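Local coordinates for protein mannan endo-1,6-alpha-mannosidase (Chaetomium thermophilum, PDB 6RY0) that probably cleaves alpha-1,6-mannosidic linkages as a family 76 glycosidase, and is linked to the transfer of GPI-anchored glycoproteins into the fungal cell wall, at residues Y74-D88 / A318-W330. Numbering follows the deposited sequence. Where two conformers were deposited one is given.
Sequences YYWWEGGAMMGTYVD and ADMLTFKGYVHRW
W77 and D319 meet through a single hydrogen bond, W77 NE1 to D319 OD1 at 2.9 Å; the acceptor lies in the indole plane, yet the nitrogen reaches it from above the carboxylate, whose plane stands 87° from the ring. The six-membered end of the indole packs tightly against T322 OG1 and Y326 OH, though the 3.2 Å from W77 CH2 to Y326 OH is doubtful, resting on one of two conformers. In that conformer Y326 OH donates to T322 OG1, which donates to D319 O. Towards the partly exposed start of 318-330 the interface is looser and wet: one water joins Y75 N, E78 OE1 and D319 OD1, probably easing the proximity of the two acids, and another bridges E78 OE2 to A318 O. At the far end the R329 chain, bent at chi3 (52°), lays its guanidinium over T85 CA. In the D88 conformer described, R329 NE takes the anti lone pair of D88 OD2 (2.8 Å) in a salt bridge, and NH2 comes from above the carboxylate plane. Two waters link R329 NH1 to A81 O and T85 OG1. A methionine in place of R329 would probably leave D88 OD2 without its countercharge and these waters without a shared partner. Both helices belong to the family's (alpha/alpha)6 barrel; helix 127-142 covers D88, R329 and W77, the last through D129, a ligand of a second calcium absent here, and helix 261-278 lies against F323 and W330.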
ATOM      1  N   TYR A  74       6.808 -11.658   9.956  1.00  8.95           N
ATOM      2  CA  TYR A  74       6.524 -10.721   8.869  1.00  8.52           C
ATOM      3  C   TYR A  74       7.463 -10.841   7.722  1.00  8.23           C
ATOM      4  O   TYR A  74       8.661 -11.088   7.896  1.00  9.43           O
ATOM      5  CB  TYR A  74       6.556  -9.278   9.443  1.00  8.33           C
ATOM      6  CG  TYR A  74       5.705  -9.145  10.679  1.00  8.47           C
ATOM      7  CD1 TYR A  74       4.320  -9.203  10.624  1.00  8.22           C
ATOM      8  CD2 TYR A  74       6.290  -9.031  11.937  1.00  8.53           C
ATOM      9  CE1 TYR A  74       3.554  -9.163  11.786  1.00  8.34           C
ATOM     10  CE2 TYR A  74       5.548  -8.994  13.095  1.00  8.47           C
ATOM     11  CZ  TYR A  74       4.170  -9.078  13.015  1.00  8.34           C
ATOM     12  OH  TYR A  74       3.359  -9.047  14.129  1.00  8.94           O
ATOM     13  N   TYR A  75       6.939 -10.646   6.526  1.00  8.60           N
ATOM     14  CA  TYR A  75       7.727 -10.659   5.297  1.00  9.30           C
ATOM     15  C   TYR A  75       8.250  -9.263   4.936  1.00  8.39           C
ATOM     16  O   TYR A  75       7.702  -8.245   5.391  1.00  8.01           O
ATOM     17  CB  TYR A  75       6.888 -11.258   4.158  1.00 11.12           C
ATOM     18  CG  TYR A  75       6.654 -12.727   4.331  1.00 14.38           C
ATOM     19  CD1 TYR A  75       7.598 -13.647   3.912  1.00 16.34           C
ATOM     20  CD2 TYR A  75       5.499 -13.211   4.937  1.00 16.18           C
ATOM     21  CE1 TYR A  75       7.376 -15.023   4.063  1.00 17.91           C
ATOM     22  CE2 TYR A  75       5.282 -14.571   5.077  1.00 18.26           C
ATOM     23  CZ  TYR A  75       6.219 -15.460   4.630  1.00 18.40           C
ATOM     24  OH  TYR A  75       6.015 -16.822   4.776  1.00 21.17           O
ATOM     25  N   TRP A  76       9.267  -9.234   4.090  1.00  8.78           N
ATOM     26  CA  TRP A  76       9.964  -8.017   3.659  1.00  8.48           C
ATOM     27  C   TRP A  76       9.033  -6.912   3.204  1.00  7.60           C
ATOM     28  O   TRP A  76       9.222  -5.744   3.573  1.00  8.69           O
ATOM     29  CB  TRP A  76      10.898  -8.433   2.522  1.00  9.26           C
ATOM     30  CG  TRP A  76      11.694  -7.361   1.857  1.00  8.93           C
ATOM     31  CD1 TRP A  76      12.794  -6.705   2.357  1.00  9.90           C
ATOM     32  CD2 TRP A  76      11.517  -6.875   0.527  1.00  8.62           C
ATOM     33  NE1 TRP A  76      13.287  -5.822   1.420  1.00  9.72           N
ATOM     34  CE2 TRP A  76      12.538  -5.938   0.281  1.00  9.28           C
ATOM     35  CE3 TRP A  76      10.630  -7.177  -0.502  1.00  9.52           C
ATOM     36  CZ2 TRP A  76      12.668  -5.287  -0.918  1.00  9.60           C
ATOM     37  CZ3 TRP A  76      10.757  -6.500  -1.706  1.00 10.51           C
ATOM     38  CH2 TRP A  76      11.794  -5.581  -1.904  1.00 10.62           C
ATOM     39  N   TRP A  77       8.022  -7.225   2.396  1.00  7.58           N
ATOM     40  CA  TRP A  77       7.180  -6.163   1.875  1.00  7.63           C
ATOM     41  C   TRP A  77       6.464  -5.420   2.982  1.00  7.70           C
ATOM     42  O   TRP A  77       6.136  -4.237   2.804  1.00  8.21           O
ATOM     43  CB  TRP A  77       6.142  -6.744   0.894  1.00  8.37           C
ATOM     44  CG  TRP A  77       5.007  -7.374   1.560  1.00  8.87           C
ATOM     45  CD1 TRP A  77       4.936  -8.621   2.119  1.00 10.70           C
ATOM     46  CD2 TRP A  77       3.764  -6.718   1.864  1.00 10.53           C
ATOM     47  NE1 TRP A  77       3.718  -8.776   2.750  1.00 12.45           N
ATOM     48  CE2 TRP A  77       2.969  -7.634   2.583  1.00 12.23           C
ATOM     49  CE3 TRP A  77       3.242  -5.446   1.581  1.00 11.80           C
ATOM     50  CZ2 TRP A  77       1.668  -7.329   2.995  1.00 13.97           C
ATOM     51  CZ3 TRP A  77       1.954  -5.162   1.976  1.00 14.08           C
ATOM     52  CH2 TRP A  77       1.194  -6.095   2.670  1.00 14.98           C
ATOM     53  N   GLU A  78       6.192  -6.079   4.113  1.00  7.21           N
ATOM     54  CA  GLU A  78       5.464  -5.418   5.199  1.00  7.16           C
ATOM     55  C   GLU A  78       6.334  -4.359   5.872  1.00  6.78           C
ATOM     56  O   GLU A  78       5.823  -3.401   6.428  1.00  7.50           O
ATOM     57  CB  GLU A  78       4.915  -6.471   6.159  1.00  7.81           C
ATOM     58  CG  GLU A  78       3.958  -5.880   7.180  1.00  7.68           C
ATOM     59  CD  GLU A  78       3.184  -6.915   7.966  1.00  7.51           C
ATOM     60  OE1 GLU A  78       3.100  -8.082   7.602  1.00  8.81           O
ATOM     61  OE2 GLU A  78       2.583  -6.459   9.015  1.00  7.66           O
ATOM     62  N   GLY A  79       7.653  -4.531   5.793  1.00  7.17           N
ATOM     63  CA  GLY A  79       8.533  -3.461   6.195  1.00  7.92           C
ATOM     64  C   GLY A  79       8.341  -2.237   5.319  1.00  7.11           C
ATOM     65  O   GLY A  79       8.286  -1.107   5.804  1.00  7.68           O
ATOM     66  N   GLY A  80       8.229  -2.449   4.014  1.00  7.19           N
ATOM     67  CA  GLY A  80       7.967  -1.356   3.107  1.00  7.87           C
ATOM     68  C   GLY A  80       6.637  -0.671   3.381  1.00  7.14           C
ATOM     69  O   GLY A  80       6.514   0.564   3.322  1.00  7.69           O
ATOM     70  N   ALA A  81       5.620  -1.463   3.693  1.00  6.82           N
ATOM     71  CA  ALA A  81       4.335  -0.914   4.087  1.00  7.56           C
ATOM     72  C   ALA A  81       4.459  -0.087   5.353  1.00  6.93           C
ATOM     73  O   ALA A  81       3.850   1.003   5.457  1.00  7.26           O
ATOM     74  CB  ALA A  81       3.326  -2.061   4.294  1.00  9.10           C
ATOM     75  N   MET A  82       5.206  -0.567   6.326  1.00  7.04           N
ATOM     76  CA  MET A  82       5.440   0.209   7.548  1.00  6.75           C
ATOM     77  C   MET A  82       6.112   1.536   7.221  1.00  6.64           C
ATOM     78  O   MET A  82       5.722   2.584   7.743  1.00  6.54           O
ATOM     79  CB  MET A  82       6.287  -0.595   8.528  1.00  7.44           C
ATOM     80  CG  MET A  82       6.561   0.175   9.805  1.00  8.50           C
ATOM     81  SD  MET A  82       7.801  -0.634  10.818  1.00  9.97           S
ATOM     82  CE  MET A  82       8.198   0.761  11.912  1.00 12.98           C
ATOM     83  N   MET A  83       7.147   1.520   6.378  1.00  6.68           N
ATOM     84  CA  MET A  83       7.831   2.759   6.058  1.00  6.70           C
ATOM     85  C   MET A  83       6.844   3.770   5.514  1.00  6.70           C
ATOM     86  O   MET A  83       6.818   4.930   5.912  1.00  7.04           O
ATOM     87  CB  MET A  83       8.974   2.521   5.066  1.00  7.34           C
ATOM     88  CG  MET A  83      10.087   1.581   5.532  1.00  7.64           C
ATOM     89  SD  MET A  83      10.989   2.013   7.023  1.00  8.55           S
ATOM     90  CE  MET A  83      10.169   0.974   8.235  1.00 10.23           C
ATOM     91  N   GLY A  84       6.028   3.347   4.551  1.00  6.55           N
ATOM     92  CA  GLY A  84       5.068   4.268   3.972  1.00  6.93           C
ATOM     93  C   GLY A  84       4.056   4.777   4.988  1.00  6.40           C
ATOM     94  O   GLY A  84       3.665   5.943   4.966  1.00  6.64           O
ATOM     95  N   THR A  85       3.630   3.912   5.901  1.00  6.44           N
ATOM     96  CA  THR A  85       2.710   4.327   6.957  1.00  6.41           C
ATOM     97  C   THR A  85       3.289   5.498   7.760  1.00  6.54           C
ATOM     98  O   THR A  85       2.573   6.436   8.110  1.00  6.63           O
ATOM     99  CB  THR A  85       2.372   3.155   7.886  1.00  6.87           C
ATOM    100  OG1 THR A  85       1.795   2.094   7.120  1.00  7.45           O
ATOM    101  CG2 THR A  85       1.361   3.552   8.928  1.00  7.65           C
ATOM    102  N   TYR A  86       4.596   5.457   8.040  1.00  6.39           N
ATOM    103  CA  TYR A  86       5.243   6.502   8.781  1.00  6.40           C
ATOM    104  C   TYR A  86       5.545   7.761   7.965  1.00  6.60           C
ATOM    105  O   TYR A  86       5.553   8.861   8.519  1.00  6.93           O
ATOM    106  CB  TYR A  86       6.524   6.021   9.497  1.00  7.15           C
ATOM    107  CG  TYR A  86       6.182   5.290  10.787  1.00  6.98           C
ATOM    108  CD1 TYR A  86       5.778   3.965  10.782  1.00  7.86           C
ATOM    109  CD2 TYR A  86       6.241   5.941  12.014  1.00  7.62           C
ATOM    110  CE1 TYR A  86       5.424   3.321  11.940  1.00  8.53           C
ATOM    111  CE2 TYR A  86       5.893   5.293  13.190  1.00  7.80           C
ATOM    112  CZ  TYR A  86       5.477   3.990  13.139  1.00  8.36           C
ATOM    113  OH  TYR A  86       5.141   3.293  14.260  1.00  9.55           O
ATOM    114  N   VAL A  87       5.779   7.616   6.673  1.00  6.49           N
ATOM    115  CA  VAL A  87       5.838   8.788   5.802  1.00  7.01           C
ATOM    116  C   VAL A  87       4.504   9.532   5.838  1.00  6.91           C
ATOM    117  O   VAL A  87       4.452  10.765   5.956  1.00  7.69           O
ATOM    118  CB  VAL A  87       6.215   8.352   4.373  1.00  7.07           C
ATOM    119  CG1 VAL A  87       6.072   9.498   3.383  1.00  8.28           C
ATOM    120  CG2 VAL A  87       7.650   7.808   4.333  1.00  7.23           C
ATOM    121  N   ASP A  88       3.407   8.779   5.766  1.00  6.76           N
ATOM    122  CA  ASP A  88       2.073   9.373   5.904  0.66  6.68           C
ATOM    123  C   ASP A  88       1.857   9.957   7.304  1.00  6.94           C
ATOM    124  O   ASP A  88       1.297  11.042   7.436  1.00  7.40           O
ATOM    125  CB  ASP A  88       0.955   8.385   5.558  0.66  6.65           C
ATOM    126  CG  ASP A  88       0.393   8.569   4.172  0.66  7.13           C
ATOM    127  OD1 ASP A  88       0.547   9.654   3.566  0.66  7.95           O
ATOM    128  OD2 ASP A  88      -0.254   7.585   3.708  0.66  8.49           O
ATOM    129  N   ALA A 318      -0.824 -12.799   8.197  1.00 11.65           N
ATOM    130  CA  ALA A 318      -0.113 -11.580   8.555  1.00 11.55           C
ATOM    131  C   ALA A 318      -0.326 -10.499   7.497  1.00 10.13           C
ATOM    132  O   ALA A 318      -0.549  -9.332   7.823  1.00 10.22           O
ATOM    133  CB  ALA A 318       1.362 -11.857   8.737  1.00 12.67           C
ATOM    134  N   ASP A 319      -0.236 -10.869   6.224  0.96  9.31           N
ATOM    135  CA  ASP A 319      -0.394  -9.877   5.186  0.96  9.88           C
ATOM    136  C   ASP A 319      -1.804  -9.226   5.275  0.96  9.36           C
ATOM    137  O   ASP A 319      -1.972  -8.011   5.192  0.96  9.78           O
ATOM    138  CB  ASP A 319      -0.256 -10.486   3.786  0.96 10.98           C
ATOM    139  CG  ASP A 319       1.143 -10.924   3.419  0.96 12.76           C
ATOM    140  OD1 ASP A 319       2.133 -10.738   4.156  0.96 12.53           O
ATOM    141  OD2 ASP A 319       1.236 -11.383   2.273  0.96 16.32           O
ATOM    142  N   MET A 320      -2.826 -10.063   5.424  1.00  9.60           N
ATOM    143  CA  MET A 320      -4.209  -9.592   5.403  1.00  9.98           C
ATOM    144  C   MET A 320      -4.550  -8.633   6.544  1.00  9.28           C
ATOM    145  O   MET A 320      -5.411  -7.768   6.394  1.00  9.82           O
ATOM    146  CB  MET A 320      -5.179 -10.787   5.438  1.00 10.01           C
ATOM    147  CG  MET A 320      -5.065 -11.675   4.219  1.00 11.17           C
ATOM    148  SD  MET A 320      -6.000 -13.206   4.455  1.00 12.14           S
ATOM    149  CE  MET A 320      -5.296 -14.177   3.121  1.00 13.94           C
ATOM    150  N   LEU A 321      -3.848  -8.759   7.668  1.00  8.60           N
ATOM    151  CA  LEU A 321      -4.075  -7.887   8.818  1.00  8.40           C
ATOM    152  C   LEU A 321      -3.705  -6.436   8.552  1.00  8.35           C
ATOM    153  O   LEU A 321      -4.117  -5.542   9.293  1.00  9.33           O
ATOM    154  CB  LEU A 321      -3.322  -8.458  10.019  1.00  8.56           C
ATOM    155  CG  LEU A 321      -3.749  -9.860  10.461  1.00  9.10           C
ATOM    156  CD1 LEU A 321      -2.732 -10.448  11.399  1.00  9.60           C
ATOM    157  CD2 LEU A 321      -5.134  -9.863  11.083  1.00  9.41           C
ATOM    158  N   THR A 322      -2.919  -6.203   7.499  1.00  8.28           N
ATOM    159  CA  THR A 322      -2.482  -4.854   7.146  1.00  8.11           C
ATOM    160  C   THR A 322      -3.427  -4.147   6.181  1.00  7.30           C
ATOM    161  O   THR A 322      -3.325  -2.937   5.994  1.00  7.74           O
ATOM    162  CB  THR A 322      -1.096  -4.852   6.506  1.00  8.62           C
ATOM    163  OG1 THR A 322      -1.154  -5.391   5.182  1.00  8.28           O
ATOM    164  CG2 THR A 322      -0.090  -5.609   7.334  1.00 10.39           C
ATOM    165  N   PHE A 323      -4.324  -4.880   5.527  1.00  7.20           N
ATOM    166  CA  PHE A 323      -4.993  -4.288   4.356  1.00  7.03           C
ATOM    167  C   PHE A 323      -5.876  -3.118   4.729  1.00  7.17           C
ATOM    168  O   PHE A 323      -5.918  -2.107   4.022  1.00  7.35           O
ATOM    169  CB  PHE A 323      -5.788  -5.325   3.567  1.00  7.50           C
ATOM    170  CG  PHE A 323      -5.001  -6.448   2.945  1.00  7.67           C
ATOM    171  CD1 PHE A 323      -3.602  -6.410   2.793  1.00  7.97           C
ATOM    172  CD2 PHE A 323      -5.673  -7.572   2.468  1.00  8.45           C
ATOM    173  CE1 PHE A 323      -2.920  -7.464   2.205  1.00  8.52           C
ATOM    174  CE2 PHE A 323      -4.990  -8.605   1.872  1.00  9.27           C
ATOM    175  CZ  PHE A 323      -3.617  -8.561   1.748  1.00  9.31           C
ATOM    176  N   LYS A 324      -6.625  -3.241   5.833  1.00  7.60           N
ATOM    177  CA  LYS A 324      -7.588  -2.196   6.164  1.00  7.95           C
ATOM    178  C   LYS A 324      -6.882  -0.867   6.482  1.00  7.57           C
ATOM    179  O   LYS A 324      -7.467   0.199   6.288  1.00  7.82           O
ATOM    180  CB  LYS A 324      -8.571  -2.658   7.246  1.00  8.61           C
ATOM    181  CG  LYS A 324      -7.918  -3.083   8.547  1.00  8.32           C
ATOM    182  CD  LYS A 324      -8.944  -3.530   9.591  1.00  8.11           C
ATOM    183  CE  LYS A 324      -9.840  -4.647   9.119  1.00  8.38           C
ATOM    184  NZ  LYS A 324     -10.591  -5.287  10.238  1.00  8.77           N
ATOM    185  N   GLY A 325      -5.635  -0.892   6.949  1.00  7.28           N
ATOM    186  CA  GLY A 325      -4.905   0.352   7.115  1.00  7.29           C
ATOM    187  C   GLY A 325      -4.650   1.066   5.803  1.00  6.86           C
ATOM    188  O   GLY A 325      -4.747   2.287   5.694  1.00  7.51           O
ATOM    189  N   TYR A 326      -4.241   0.296   4.782  1.00  6.90           N
ATOM    190  CA  TYR A 326      -4.063   0.864   3.437  0.67  6.65           C
ATOM    191  C   TYR A 326      -5.374   1.429   2.916  1.00  6.44           C
ATOM    192  O   TYR A 326      -5.400   2.505   2.313  1.00  6.69           O
ATOM    193  CB  TYR A 326      -3.556  -0.171   2.426  0.67  6.23           C
ATOM    194  CG  TYR A 326      -2.430  -1.020   2.936  0.67  6.43           C
ATOM    195  CD1 TYR A 326      -1.488  -0.539   3.831  0.67  6.69           C
ATOM    196  CD2 TYR A 326      -2.307  -2.328   2.529  0.67  6.41           C
ATOM    197  CE1 TYR A 326      -0.480  -1.344   4.325  0.67  6.88           C
ATOM    198  CE2 TYR A 326      -1.284  -3.148   2.995  0.67  7.07           C
ATOM    199  CZ  TYR A 326      -0.386  -2.651   3.895  0.67  7.22           C
ATOM    200  OH  TYR A 326       0.613  -3.439   4.440  0.67  7.95           O
ATOM    201  N   VAL A 327      -6.481   0.724   3.147  1.00  6.33           N
ATOM    202  CA  VAL A 327      -7.791   1.205   2.709  1.00  6.83           C
ATOM    203  C   VAL A 327      -8.028   2.609   3.258  1.00  6.23           C
ATOM    204  O   VAL A 327      -8.406   3.528   2.536  1.00  6.42           O
ATOM    205  CB  VAL A 327      -8.901   0.223   3.114  1.00  7.64           C
ATOM    206  CG1 VAL A 327     -10.252   0.818   2.808  1.00  8.23           C
ATOM    207  CG2 VAL A 327      -8.719  -1.114   2.440  1.00  8.29           C
ATOM    208  N   HIS A 328      -7.817   2.777   4.568  1.00  6.32           N
ATOM    209  CA  HIS A 328      -8.021   4.092   5.160  1.00  6.52           C
ATOM    210  C   HIS A 328      -7.113   5.153   4.562  1.00  6.40           C
ATOM    211  O   HIS A 328      -7.569   6.224   4.183  1.00  7.04           O
ATOM    212  CB  HIS A 328      -7.790   4.021   6.694  1.00  6.67           C
ATOM    213  CG  HIS A 328      -9.021   3.638   7.462  1.00  6.59           C
ATOM    214  ND1 HIS A 328      -9.770   4.580   8.112  1.00  6.87           N
ATOM    215  CD2 HIS A 328      -9.649   2.444   7.700  1.00  7.43           C
ATOM    216  CE1 HIS A 328     -10.802   3.971   8.701  1.00  7.20           C
ATOM    217  NE2 HIS A 328     -10.759   2.673   8.478  1.00  8.06           N
ATOM    218  N   ARG A 329      -5.814   4.881   4.511  1.00  6.12           N
ATOM    219  CA  ARG A 329      -4.871   5.915   4.053  1.00  6.65           C
ATOM    220  C   ARG A 329      -5.116   6.281   2.601  1.00  6.38           C
ATOM    221  O   ARG A 329      -5.044   7.461   2.230  1.00  7.00           O
ATOM    222  CB  ARG A 329      -3.407   5.444   4.247  1.00  9.40           C
ATOM    223  CG  ARG A 329      -2.919   5.523   5.645  1.00  9.24           C
ATOM    224  CD  ARG A 329      -1.602   4.713   5.859  1.00 11.25           C
ATOM    225  NE  ARG A 329      -0.639   5.081   4.896  1.00 11.84           N
ATOM    226  CZ  ARG A 329       0.050   4.239   4.139  1.00 11.42           C
ATOM    227  NH1 ARG A 329      -0.010   2.913   4.250  1.00 12.33           N
ATOM    228  NH2 ARG A 329       0.853   4.757   3.187  1.00 13.43           N
ATOM    229  N   TRP A 330      -5.351   5.276   1.770  1.00  6.21           N
ATOM    230  CA  TRP A 330      -5.540   5.501   0.341  1.00  6.25           C
ATOM    231  C   TRP A 330      -6.870   6.198   0.075  1.00  6.35           C
ATOM    232  O   TRP A 330      -6.931   7.143  -0.725  1.00  6.82           O
ATOM    233  CB  TRP A 330      -5.457   4.196  -0.423  1.00  6.44           C
ATOM    234  CG  TRP A 330      -4.109   3.560  -0.426  1.00  7.05           C
ATOM    235  CD1 TRP A 330      -2.915   4.132  -0.153  1.00  8.81           C
ATOM    236  CD2 TRP A 330      -3.847   2.182  -0.703  1.00  7.06           C
ATOM    237  NE1 TRP A 330      -1.920   3.171  -0.225  1.00  9.81           N
ATOM    238  CE2 TRP A 330      -2.480   1.969  -0.568  1.00  8.44           C
ATOM    239  CE3 TRP A 330      -4.661   1.102  -1.032  1.00  7.25           C
ATOM    240  CZ2 TRP A 330      -1.891   0.738  -0.787  1.00  9.31           C
ATOM    241  CZ3 TRP A 330      -4.087  -0.136  -1.212  1.00  8.24           C
ATOM    242  CH2 TRP A 330      -2.709  -0.298  -1.108  1.00  8.85           C
TER
HETATM  243  O   HOH W   1       4.085 -10.211   6.192  1.00 10.80           O
HETATM  244  O   HOH W   2       0.795  -8.200   9.900  1.00  8.27           O
HETATM  245  O   HOH W   3       2.429   1.898   3.081  1.00 19.86           O
HETATM  246  O   HOH W   4      -0.837   1.396   6.570  1.00  8.21           O
HETATM  247  O   HOH W   5      -1.770   7.271   1.733  1.00 16.91           O